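Local structure of GlcNAc Inducible Gene 2, GIG2 (Candida albicans, 6AKZ) at residues R18-K23 with I308-P313; A37-L42 with M282-L287; W201-Y206 with Y231-L236. The protein binds iron(III) and is probably an oxygenase of the DUF1479 (Gig2-like) family in the cupin clan, encoded by a gene inducible by N-acetylglucosamine. All coordinates share one frame; numbering follows the deposited sequence.

Contact 1: residues R18-K23 with I308-P313; sequences RFTGIK and ITPKFP
The Phe312 ring receives a backbone oxygen at its edge, near the ring plane: Phe19 O lies 3.6 Å from Phe312 CE1. Ile22 CG2 and Lys23 CG approach the same ring obliquely, Lys23 CG at 3.6 Å from Phe312 CZ. The planes of the Phe19 and Phe312 rings are inclined at 59°, but the closer touch is made by the stem of Phe19, its CB 3.7 Å from Phe312 CE1. CG of Phe19 stands anti to its carbonyl carbon (chi1 -75°), which carries the ring off toward Arg18, where Phe19 CE2 lies 3.6 Å above the centre of the guanidinium. Phe19 CB also rests on Pro310 CB. The contact docks helix 18-26 on the loop between helix 278-287 and strand 322-323, and Pro310 is the centre of an inverse gamma turn there. Thr309 O, weakly bonded by Lys311 N inside that turn, also accepts from Lys23 NZ at 2.9 Å, in the carbonyl plane with a C=O...N angle of 159°. The extended Lys23 chain reaches it antiparallel to the Phe312 side chain. Asp306 and the Pro289 carbonyl share the ammonium, and Asp306 also bonds Thr309 OG1. Lys311 O, near Lys23 CE, is buried with no modelled polar partner. Thr20 OG1 donates to Ile308 O, although the modelled length is doubtfully short.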
loop_
_atom_site.group_PDB
_atom_site.type_symbol
_atom_site.label_atom_id
_atom_site.label_comp_id
_atom_site.label_asym_id
_atom_site.label_seq_id
_atom_site.Cartn_x
_atom_site.Cartn_y
_atom_site.Cartn_z
ATOM N N ARG A 18 -11.469 0.031 -26.381
ATOM C CA ARG A 18 -10.794 1.274 -25.923
ATOM C C ARG A 18 -9.430 1.041 -25.300
ATOM O O ARG A 18 -8.526 1.881 -25.472
ATOM C CB ARG A 18 -11.674 2.129 -24.988
ATOM C CG ARG A 18 -11.864 1.685 -23.559
ATOM C CD ARG A 18 -13.072 2.418 -22.992
ATOM N NE ARG A 18 -13.411 1.945 -21.678
ATOM C CZ ARG A 18 -12.738 2.277 -20.569
ATOM N NH1 ARG A 18 -11.688 3.091 -20.633
ATOM N NH2 ARG A 18 -13.105 1.776 -19.397
ATOM N N PHE A 19 -9.238 -0.138 -24.699
ATOM C CA PHE A 19 -7.965 -0.433 -24.028
ATOM C C PHE A 19 -6.821 -0.570 -24.986
ATOM O O PHE A 19 -5.638 -0.431 -24.639
ATOM C CB PHE A 19 -8.164 -1.586 -23.035
ATOM C CG PHE A 19 -8.905 -1.152 -21.770
ATOM C CD1 PHE A 19 -8.219 -0.478 -20.747
ATOM C CD2 PHE A 19 -10.255 -1.365 -21.615
ATOM C CE1 PHE A 19 -8.905 -0.012 -19.629
ATOM C CE2 PHE A 19 -10.946 -0.939 -20.487
ATOM C CZ PHE A 19 -10.256 -0.286 -19.476
ATOM N N THR A 20 -7.151 -0.819 -26.260
ATOM C CA THR A 20 -6.140 -0.786 -27.292
ATOM C C THR A 20 -5.481 0.574 -27.454
ATOM O O THR A 20 -4.260 0.667 -27.670
ATOM C CB THR A 20 -6.741 -1.337 -28.612
ATOM O OG1 THR A 20 -7.110 -2.714 -28.366
ATOM C CG2 THR A 20 -5.759 -1.216 -29.752
ATOM N N GLY A 21 -6.274 1.625 -27.341
ATOM C CA GLY A 21 -5.787 2.985 -27.480
ATOM C C GLY A 21 -4.987 3.383 -26.246
ATOM O O GLY A 21 -4.048 4.119 -26.383
ATOM N N ILE A 22 -5.333 2.803 -25.085
ATOM C CA ILE A 22 -4.485 2.889 -23.861
ATOM C C ILE A 22 -3.074 2.331 -24.166
ATOM O O ILE A 22 -2.072 2.972 -23.911
ATOM C CB ILE A 22 -5.065 2.128 -22.673
ATOM C CG1 ILE A 22 -6.519 2.534 -22.312
ATOM C CG2 ILE A 22 -4.142 2.255 -21.467
ATOM C CD1 ILE A 22 -6.744 3.952 -21.940
ATOM N N LYS A 23 -2.989 1.153 -24.778
ATOM C CA LYS A 23 -1.684 0.622 -25.115
ATOM C C LYS A 23 -0.917 1.526 -26.041
ATOM O O LYS A 23 0.272 1.739 -25.886
ATOM C CB LYS A 23 -1.795 -0.787 -25.717
ATOM C CG LYS A 23 -2.365 -1.855 -24.822
ATOM C CD LYS A 23 -2.248 -3.209 -25.507
ATOM C CE LYS A 23 -2.429 -4.357 -24.548
ATOM N NZ LYS A 23 -2.058 -5.648 -25.267
ATOM N N ILE A 308 -1.959 -4.281 -29.836
ATOM C CA ILE A 308 -3.294 -4.240 -30.425
ATOM C C ILE A 308 -4.392 -4.787 -29.529
ATOM O O ILE A 308 -5.361 -4.077 -29.321
ATOM C CB ILE A 308 -3.366 -4.980 -31.808
ATOM C CG1 ILE A 308 -2.223 -4.554 -32.750
ATOM C CG2 ILE A 308 -4.718 -4.752 -32.459
ATOM C CD1 ILE A 308 -2.077 -3.056 -32.985
ATOM N N THR A 309 -4.295 -6.015 -29.006
ATOM C CA THR A 309 -5.482 -6.576 -28.275
ATOM C C THR A 309 -5.696 -5.780 -26.987
ATOM O O THR A 309 -4.708 -5.472 -26.338
ATOM C CB THR A 309 -5.298 -8.039 -27.816
ATOM O OG1 THR A 309 -4.448 -8.058 -26.648
ATOM C CG2 THR A 309 -4.690 -8.918 -28.941
ATOM N N PRO A 310 -6.945 -5.548 -26.571
ATOM C CA PRO A 310 -7.212 -4.867 -25.312
ATOM C C PRO A 310 -7.093 -5.831 -24.106
ATOM O O PRO A 310 -7.987 -5.908 -23.286
ATOM C CB PRO A 310 -8.651 -4.411 -25.503
ATOM C CG PRO A 310 -9.262 -5.566 -26.217
ATOM C CD PRO A 310 -8.208 -6.003 -27.196
ATOM N N LYS A 311 -6.001 -6.565 -24.015
ATOM C CA LYS A 311 -5.813 -7.533 -22.910
ATOM C C LYS A 311 -4.969 -6.834 -21.844
ATOM O O LYS A 311 -3.866 -6.383 -22.125
ATOM C CB LYS A 311 -5.127 -8.817 -23.395
ATOM C CG LYS A 311 -6.099 -9.649 -24.274
ATOM C CD LYS A 311 -5.500 -10.961 -24.664
ATOM C CE LYS A 311 -6.310 -11.616 -25.764
ATOM N NZ LYS A 311 -7.730 -11.851 -25.374
ATOM N N PHE A 312 -5.536 -6.751 -20.657
ATOM C CA PHE A 312 -4.866 -6.281 -19.437
ATOM C C PHE A 312 -5.071 -7.373 -18.390
ATOM O O PHE A 312 -6.059 -7.381 -17.633
ATOM C CB PHE A 312 -5.415 -4.918 -19.039
ATOM C CG PHE A 312 -4.837 -3.823 -19.842
ATOM C CD1 PHE A 312 -5.385 -3.478 -21.101
ATOM C CD2 PHE A 312 -3.686 -3.192 -19.431
ATOM C CE1 PHE A 312 -4.781 -2.503 -21.882
ATOM C CE2 PHE A 312 -3.091 -2.197 -20.219
ATOM C CZ PHE A 312 -3.639 -1.864 -21.459
ATOM N N PRO A 313 -4.227 -8.402 -18.460
ATOM C CA PRO A 313 -4.495 -9.581 -17.660
ATOM C C PRO A 313 -4.535 -9.346 -16.149
ATOM O O PRO A 313 -3.764 -8.511 -15.629
ATOM C CB PRO A 313 -3.362 -10.520 -18.031
ATOM C CG PRO A 313 -2.658 -9.940 -19.208
ATOM C CD PRO A 313 -2.985 -8.490 -19.248
#

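Contact 2: residues A37-L42 with M282-L287; sequences ASWKRL and MAYIML
Helix-to-helix packing joins helix 32-56, through Trp39 and Leu42, to the last turns of helix 278-287, through Ala283, Tyr284 and Leu287. The axes of the two short segments approach to 10.5 Å at a signed crossing angle of -135°, so the chains run obliquely antiparallel. Leu42 meets the facing helix with both branches of its fork: CD1 and CD2 lie on Ala283 CB, while Leu42 CD2 also reaches the backbone, 3.5 Å from Tyr284 N. Beside it lies the indole of Trp39. Its CG is anti to the backbone N (chi1 173°), and this swings the six-membered ring out from its own helix to the Tyr284 side chain. There Trp39 CH2 comes 3.6 Å from Tyr284 CE1; the planes are only 21° apart, but a large lateral offset leaves little face-to-face overlap. Tyr284 O sits at the indole edge, in its plane, 3.7 Å from Trp39 CZ3. The Leu287 side chain is directed against that of Trp39, putting Leu287 CB 3.7 Å from Trp39 CE3. Leu287 CD1 lies near Ser38 OG, a hydroxyl bonded to Val35 O one turn back. Phe291 stacks on Trp39, Tyr303 meets it edge-to-face, and Trp218 packs on both Leu42 and Ala283. Tyr284 OH bonds His330 ND1, fixing the far end of that ring. All six touching residues are buried, and only van der Waals contact links the segments, as is characteristic of apolar packing between two helices in the interior of a globular domain.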
loop_
_atom_site.group_PDB
_atom_site.type_symbol
_atom_site.label_atom_id
_atom_site.label_comp_id
_atom_site.label_asym_id
_atom_site.label_seq_id
_atom_site.Cartn_x
_atom_site.Cartn_y
_atom_site.Cartn_z
ATOM N N ALA A 37 13.528 -5.128 -26.372
ATOM C CA ALA A 37 14.808 -5.567 -25.865
ATOM C C ALA A 37 14.813 -5.600 -24.348
ATOM O O ALA A 37 15.373 -6.538 -23.764
ATOM C CB ALA A 37 15.938 -4.711 -26.342
ATOM N N SER A 38 14.143 -4.604 -23.756
ATOM C CA SER A 38 14.143 -4.427 -22.291
ATOM C C SER A 38 13.383 -5.593 -21.602
ATOM O O SER A 38 13.757 -5.989 -20.490
ATOM C CB SER A 38 13.545 -3.064 -21.907
ATOM O OG SER A 38 12.121 -3.066 -21.914
ATOM N N TRP A 39 12.308 -6.054 -22.233
ATOM C CA TRP A 39 11.521 -7.197 -21.790
ATOM C C TRP A 39 12.317 -8.482 -21.775
ATOM O O TRP A 39 12.231 -9.287 -20.841
ATOM C CB TRP A 39 10.296 -7.395 -22.673
ATOM C CG TRP A 39 9.505 -8.699 -22.347
ATOM C CD1 TRP A 39 9.594 -9.918 -22.990
ATOM C CD2 TRP A 39 8.534 -8.888 -21.289
ATOM N NE1 TRP A 39 8.712 -10.824 -22.423
ATOM C CE2 TRP A 39 8.073 -10.224 -21.363
ATOM C CE3 TRP A 39 8.037 -8.069 -20.266
ATOM C CZ2 TRP A 39 7.116 -10.735 -20.483
ATOM C CZ3 TRP A 39 7.049 -8.589 -19.427
ATOM C CH2 TRP A 39 6.613 -9.895 -19.522
ATOM N N LYS A 40 13.149 -8.665 -22.805
ATOM C CA LYS A 40 14.063 -9.787 -22.818
ATOM C C LYS A 40 15.154 -9.733 -21.717
ATOM O O LYS A 40 15.391 -10.729 -21.043
ATOM C CB LYS A 40 14.661 -9.849 -24.209
ATOM C CG LYS A 40 13.598 -10.283 -25.193
ATOM C CD LYS A 40 14.121 -10.200 -26.608
ATOM C CE LYS A 40 12.975 -10.481 -27.546
ATOM N NZ LYS A 40 13.552 -10.304 -28.922
ATOM N N ARG A 41 15.801 -8.603 -21.548
ATOM C CA ARG A 41 16.733 -8.368 -20.409
ATOM C C ARG A 41 16.021 -8.655 -19.034
ATOM O O ARG A 41 16.619 -9.230 -18.123
ATOM C CB ARG A 41 17.236 -6.950 -20.338
ATOM C CG ARG A 41 17.998 -6.447 -21.560
ATOM C CD ARG A 41 18.869 -5.231 -21.205
ATOM N NE ARG A 41 18.055 -4.090 -20.754
ATOM C CZ ARG A 41 17.506 -3.183 -21.539
ATOM N NH1 ARG A 41 17.660 -3.251 -22.879
ATOM N NH2 ARG A 41 16.798 -2.199 -20.997
ATOM N N LEU A 42 14.794 -8.196 -18.918
ATOM C CA LEU A 42 14.021 -8.332 -17.697
ATOM C C LEU A 42 13.823 -9.814 -17.287
ATOM O O LEU A 42 14.083 -10.187 -16.141
ATOM C CB LEU A 42 12.673 -7.644 -17.818
ATOM C CG LEU A 42 11.720 -7.844 -16.634
ATOM C CD1 LEU A 42 12.326 -7.192 -15.366
ATOM C CD2 LEU A 42 10.386 -7.256 -16.931
ATOM N N MET A 282 7.443 -4.749 -10.843
ATOM C CA MET A 282 6.680 -3.779 -11.572
ATOM C C MET A 282 7.078 -3.646 -13.059
ATOM O O MET A 282 6.261 -3.325 -13.880
ATOM C CB MET A 282 6.662 -2.419 -10.863
ATOM C CG MET A 282 5.917 -2.412 -9.531
ATOM S SD MET A 282 4.257 -3.094 -9.620
ATOM C CE MET A 282 3.434 -2.057 -10.818
ATOM N N ALA A 283 8.313 -3.917 -13.385
ATOM C CA ALA A 283 8.733 -3.923 -14.797
ATOM C C ALA A 283 7.922 -5.028 -15.445
ATOM O O ALA A 283 7.386 -4.853 -16.503
ATOM C CB ALA A 283 10.225 -4.151 -14.900
ATOM N N TYR A 284 7.802 -6.172 -14.815
ATOM C CA TYR A 284 7.129 -7.318 -15.414
ATOM C C TYR A 284 5.630 -7.094 -15.515
ATOM O O TYR A 284 5.014 -7.270 -16.585
ATOM C CB TYR A 284 7.387 -8.550 -14.549
ATOM C CG TYR A 284 6.783 -9.822 -15.099
ATOM C CD1 TYR A 284 7.440 -10.615 -16.063
ATOM C CD2 TYR A 284 5.534 -10.247 -14.637
ATOM C CE1 TYR A 284 6.842 -11.799 -16.531
ATOM C CE2 TYR A 284 4.957 -11.420 -15.106
ATOM C CZ TYR A 284 5.617 -12.194 -16.021
ATOM O OH TYR A 284 4.984 -13.362 -16.441
ATOM N N ILE A 285 5.053 -6.588 -14.444
ATOM C CA ILE A 285 3.611 -6.356 -14.355
ATOM C C ILE A 285 3.224 -5.328 -15.392
ATOM O O ILE A 285 2.264 -5.585 -16.129
ATOM C CB ILE A 285 3.160 -5.945 -12.952
ATOM C CG1 ILE A 285 3.250 -7.201 -12.055
ATOM C CG2 ILE A 285 1.735 -5.436 -12.870
ATOM C CD1 ILE A 285 3.326 -6.975 -10.568
ATOM N N MET A 286 3.903 -4.184 -15.393
ATOM C CA MET A 286 3.509 -3.094 -16.304
ATOM C C MET A 286 3.615 -3.464 -17.755
ATOM O O MET A 286 2.848 -2.973 -18.545
ATOM C CB MET A 286 4.253 -1.795 -16.040
ATOM C CG MET A 286 3.947 -1.223 -14.646
ATOM S SD MET A 286 2.200 -1.134 -14.108
ATOM C CE MET A 286 1.488 -0.083 -15.373
ATOM N N LEU A 287 4.634 -4.226 -18.103
ATOM C CA LEU A 287 4.789 -4.692 -19.472
ATOM C C LEU A 287 4.025 -5.938 -19.848
ATOM O O LEU A 287 3.890 -6.232 -21.052
ATOM C CB LEU A 287 6.271 -4.904 -19.798
ATOM C CG LEU A 287 7.172 -3.674 -19.753
ATOM C CD1 LEU A 287 8.613 -3.997 -20.020
ATOM C CD2 LEU A 287 6.744 -2.625 -20.729
#

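Contact 3: residues W201-Y206 with Y231-L236; sequences WEDIMY and YSKENL
Tyr231 sets out alongside Met205, its CB against Met205 CG. The Tyr231 carbonyl is closer still, its O 3.4 Å from Met205 CB, while the phenol turns off to Leu165, whose backbone N bonds its OH. Ser232 follows, packing CB at 3.6 Å from Tyr206 CG. Its OG is over one face of that ring, toward the rim, and bonds Arg229 O. Lys233 gives the bond that joins the segments: its backbone N reaches Asp203 OD2 at 3.0 Å, nearly straight at 177°. CG of Asp203 is anti to the backbone N (chi1 180°), and the Asp203 side chain comes in roughly perpendicular to that of Lys233, with Asp203 OD1 3.5 Å from Lys233 CB. The ammonium itself stays apart from Asp203. Glu234 sets CG 3.7 Å from Tyr206 CE2, its carboxylate turned 21° from the ring plane. Tyr206 OH bonds Ser195 O, close in sequence to the iron ligand Asp194, whose side chain is about 7 Å from that of Glu234 (nearest atoms). Leu236 ends the contact, its CD1 3.8 Å from Glu202 CD and its CD2 near Asp203 OD1; the Glu202 carboxylate is held by Tyr237 OH and by a salt bridge to Arg18. Asp203 is the N-cap of helix 204-208 and accepts there, through OD2, from Tyr206 N at 2.9 Å. The Tyr206 and Lys233 amides arrive from opposite faces of the carboxylate plane, so a single oxygen, OD2, both caps a helix and holds the 231-236 loop to it. Two N-H donors on OD2, together with the helix N terminus, would probably stabilise the charged form of Asp203.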
loop_
_atom_site.group_PDB
_atom_site.type_symbol
_atom_site.label_atom_id
_atom_site.label_comp_id
_atom_site.label_asym_id
_atom_site.label_seq_id
_atom_site.Cartn_x
_atom_site.Cartn_y
_atom_site.Cartn_z
ATOM N N TRP A 201 -2.168 1.691 -15.590
ATOM C CA TRP A 201 -2.161 1.865 -17.013
ATOM C C TRP A 201 -3.105 2.935 -17.524
ATOM O O TRP A 201 -2.660 3.781 -18.332
ATOM C CB TRP A 201 -2.505 0.561 -17.674
ATOM C CG TRP A 201 -1.555 -0.576 -17.467
ATOM C CD1 TRP A 201 -0.407 -0.817 -18.147
ATOM C CD2 TRP A 201 -1.702 -1.622 -16.541
ATOM N NE1 TRP A 201 0.161 -1.987 -17.704
ATOM C CE2 TRP A 201 -0.644 -2.506 -16.737
ATOM C CE3 TRP A 201 -2.684 -1.943 -15.614
ATOM C CZ2 TRP A 201 -0.508 -3.668 -15.983
ATOM C CZ3 TRP A 201 -2.578 -3.109 -14.919
ATOM C CH2 TRP A 201 -1.506 -3.935 -15.091
ATOM N N GLU A 202 -4.323 2.960 -17.048
ATOM C CA GLU A 202 -5.339 3.833 -17.583
ATOM C C GLU A 202 -5.264 5.286 -17.183
ATOM O O GLU A 202 -5.564 6.142 -18.011
ATOM C CB GLU A 202 -6.724 3.349 -17.202
ATOM C CG GLU A 202 -7.819 3.963 -18.087
ATOM C CD GLU A 202 -9.213 3.529 -17.748
ATOM O OE1 GLU A 202 -9.426 2.699 -16.811
ATOM O OE2 GLU A 202 -10.118 4.057 -18.463
ATOM N N ASP A 203 -4.987 5.578 -15.916
ATOM C CA ASP A 203 -4.898 6.969 -15.508
ATOM C C ASP A 203 -3.666 7.645 -16.078
ATOM O O ASP A 203 -2.565 7.041 -16.179
ATOM C CB ASP A 203 -4.932 7.047 -13.964
ATOM C CG ASP A 203 -4.836 8.495 -13.457
ATOM O OD1 ASP A 203 -5.729 9.329 -13.844
ATOM O OD2 ASP A 203 -3.883 8.813 -12.694
ATOM N N ILE A 204 -3.799 8.921 -16.477
ATOM C CA ILE A 204 -2.665 9.645 -17.000
ATOM C C ILE A 204 -1.483 9.812 -16.032
ATOM O O ILE A 204 -0.359 9.468 -16.369
ATOM C CB ILE A 204 -3.057 11.053 -17.506
ATOM C CG1 ILE A 204 -4.062 10.956 -18.667
ATOM C CG2 ILE A 204 -1.808 11.839 -17.938
ATOM C CD1 ILE A 204 -3.647 10.096 -19.812
ATOM N N MET A 205 -1.751 10.382 -14.859
ATOM C CA MET A 205 -0.690 10.665 -13.905
ATOM C C MET A 205 -0.173 9.346 -13.303
ATOM O O MET A 205 1.029 9.198 -13.201
ATOM C CB MET A 205 -1.169 11.625 -12.814
ATOM C CG MET A 205 -1.434 13.019 -13.367
ATOM S SD MET A 205 -0.026 13.736 -14.230
ATOM C CE MET A 205 1.296 13.675 -13.041
ATOM N N TYR A 206 -1.074 8.390 -13.057
ATOM C CA TYR A 206 -0.644 7.078 -12.514
ATOM C C TYR A 206 0.295 6.415 -13.476
ATOM O O TYR A 206 1.382 5.964 -13.101
ATOM C CB TYR A 206 -1.814 6.196 -12.170
ATOM C CG TYR A 206 -1.648 5.281 -10.988
ATOM C CD1 TYR A 206 -0.374 4.882 -10.528
ATOM C CD2 TYR A 206 -2.768 4.725 -10.414
ATOM C CE1 TYR A 206 -0.287 3.989 -9.456
ATOM C CE2 TYR A 206 -2.674 3.797 -9.364
ATOM C CZ TYR A 206 -1.431 3.441 -8.918
ATOM O OH TYR A 206 -1.301 2.537 -7.864
ATOM N N TYR A 231 -0.424 12.901 -7.832
ATOM C CA TYR A 231 -1.570 13.331 -8.577
ATOM C C TYR A 231 -2.301 12.173 -9.294
ATOM O O TYR A 231 -3.123 12.399 -10.149
ATOM C CB TYR A 231 -1.119 14.363 -9.611
ATOM C CG TYR A 231 -0.503 15.561 -8.961
ATOM C CD1 TYR A 231 -1.309 16.598 -8.466
ATOM C CD2 TYR A 231 0.890 15.673 -8.813
ATOM C CE1 TYR A 231 -0.758 17.722 -7.841
ATOM C CE2 TYR A 231 1.451 16.808 -8.188
ATOM C CZ TYR A 231 0.583 17.828 -7.702
ATOM O OH TYR A 231 1.091 18.966 -7.047
ATOM N N SER A 232 -1.938 10.943 -8.955
ATOM C CA SER A 232 -2.538 9.786 -9.579
ATOM C C SER A 232 -3.945 9.584 -8.975
ATOM O O SER A 232 -4.170 9.737 -7.799
ATOM C CB SER A 232 -1.671 8.529 -9.369
ATOM O OG SER A 232 -1.588 8.159 -7.985
ATOM N N LYS A 233 -4.843 9.137 -9.838
ATOM C CA LYS A 233 -6.215 8.758 -9.509
ATOM C C LYS A 233 -6.245 7.259 -9.471
ATOM O O LYS A 233 -6.105 6.632 -10.521
ATOM C CB LYS A 233 -7.141 9.282 -10.598
ATOM C CG LYS A 233 -7.136 10.779 -10.712
ATOM C CD LYS A 233 -7.993 11.258 -11.878
ATOM C CE LYS A 233 -9.462 11.143 -11.519
ATOM N NZ LYS A 233 -10.287 11.969 -12.455
ATOM N N GLU A 234 -6.283 6.703 -8.265
ATOM C CA GLU A 234 -6.330 5.288 -8.071
ATOM C C GLU A 234 -7.689 4.676 -8.417
ATOM O O GLU A 234 -7.788 3.457 -8.529
ATOM C CB GLU A 234 -5.964 4.913 -6.611
ATOM C CG GLU A 234 -4.461 5.111 -6.439
ATOM C CD GLU A 234 -3.920 4.638 -5.086
ATOM O OE1 GLU A 234 -4.642 4.004 -4.324
ATOM O OE2 GLU A 234 -2.739 4.870 -4.858
ATOM N N ASN A 235 -8.723 5.521 -8.564
ATOM C CA ASN A 235 -10.078 5.048 -8.849
ATOM C C ASN A 235 -10.698 5.978 -9.867
ATOM O O ASN A 235 -11.126 7.059 -9.569
ATOM C CB ASN A 235 -10.918 4.989 -7.651
ATOM C CG ASN A 235 -12.298 4.394 -7.932
ATOM O OD1 ASN A 235 -12.617 3.900 -9.044
ATOM N ND2 ASN A 235 -13.102 4.463 -6.957
ATOM N N LEU A 236 -10.740 5.526 -11.089
ATOM C CA LEU A 236 -11.371 6.315 -12.158
ATOM C C LEU A 236 -12.883 6.071 -12.301
ATOM O O LEU A 236 -13.524 6.642 -13.184
ATOM C CB LEU A 236 -10.698 5.944 -13.452
ATOM C CG LEU A 236 -9.339 6.588 -13.668
ATOM C CD1 LEU A 236 -8.875 6.120 -14.994
ATOM C CD2 LEU A 236 -9.425 8.116 -13.650
#

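Overall arrangement
From the N terminus, helix 18-26 comes first: contact 1 closes the longest loop by meeting 308-313. Helix 32-56 follows, and contact 2 closes a loop inside that one by pairing 37-42 with 282-287. Contact 3, 201-206 with 231-236, closes a short loop inside both, so the three nest without crossing. Trp201 ties the set together, its NE1 probably bonded to Met286 O of contact 2 and its CG packed on Phe312 of contact 1. Contacts 1 and 3 also share the Arg18-Glu202 salt bridge. N-terminal helices, helix 278-287 and its following loop are thereby joined to the region just beyond the iron ligands His192 and Asp194.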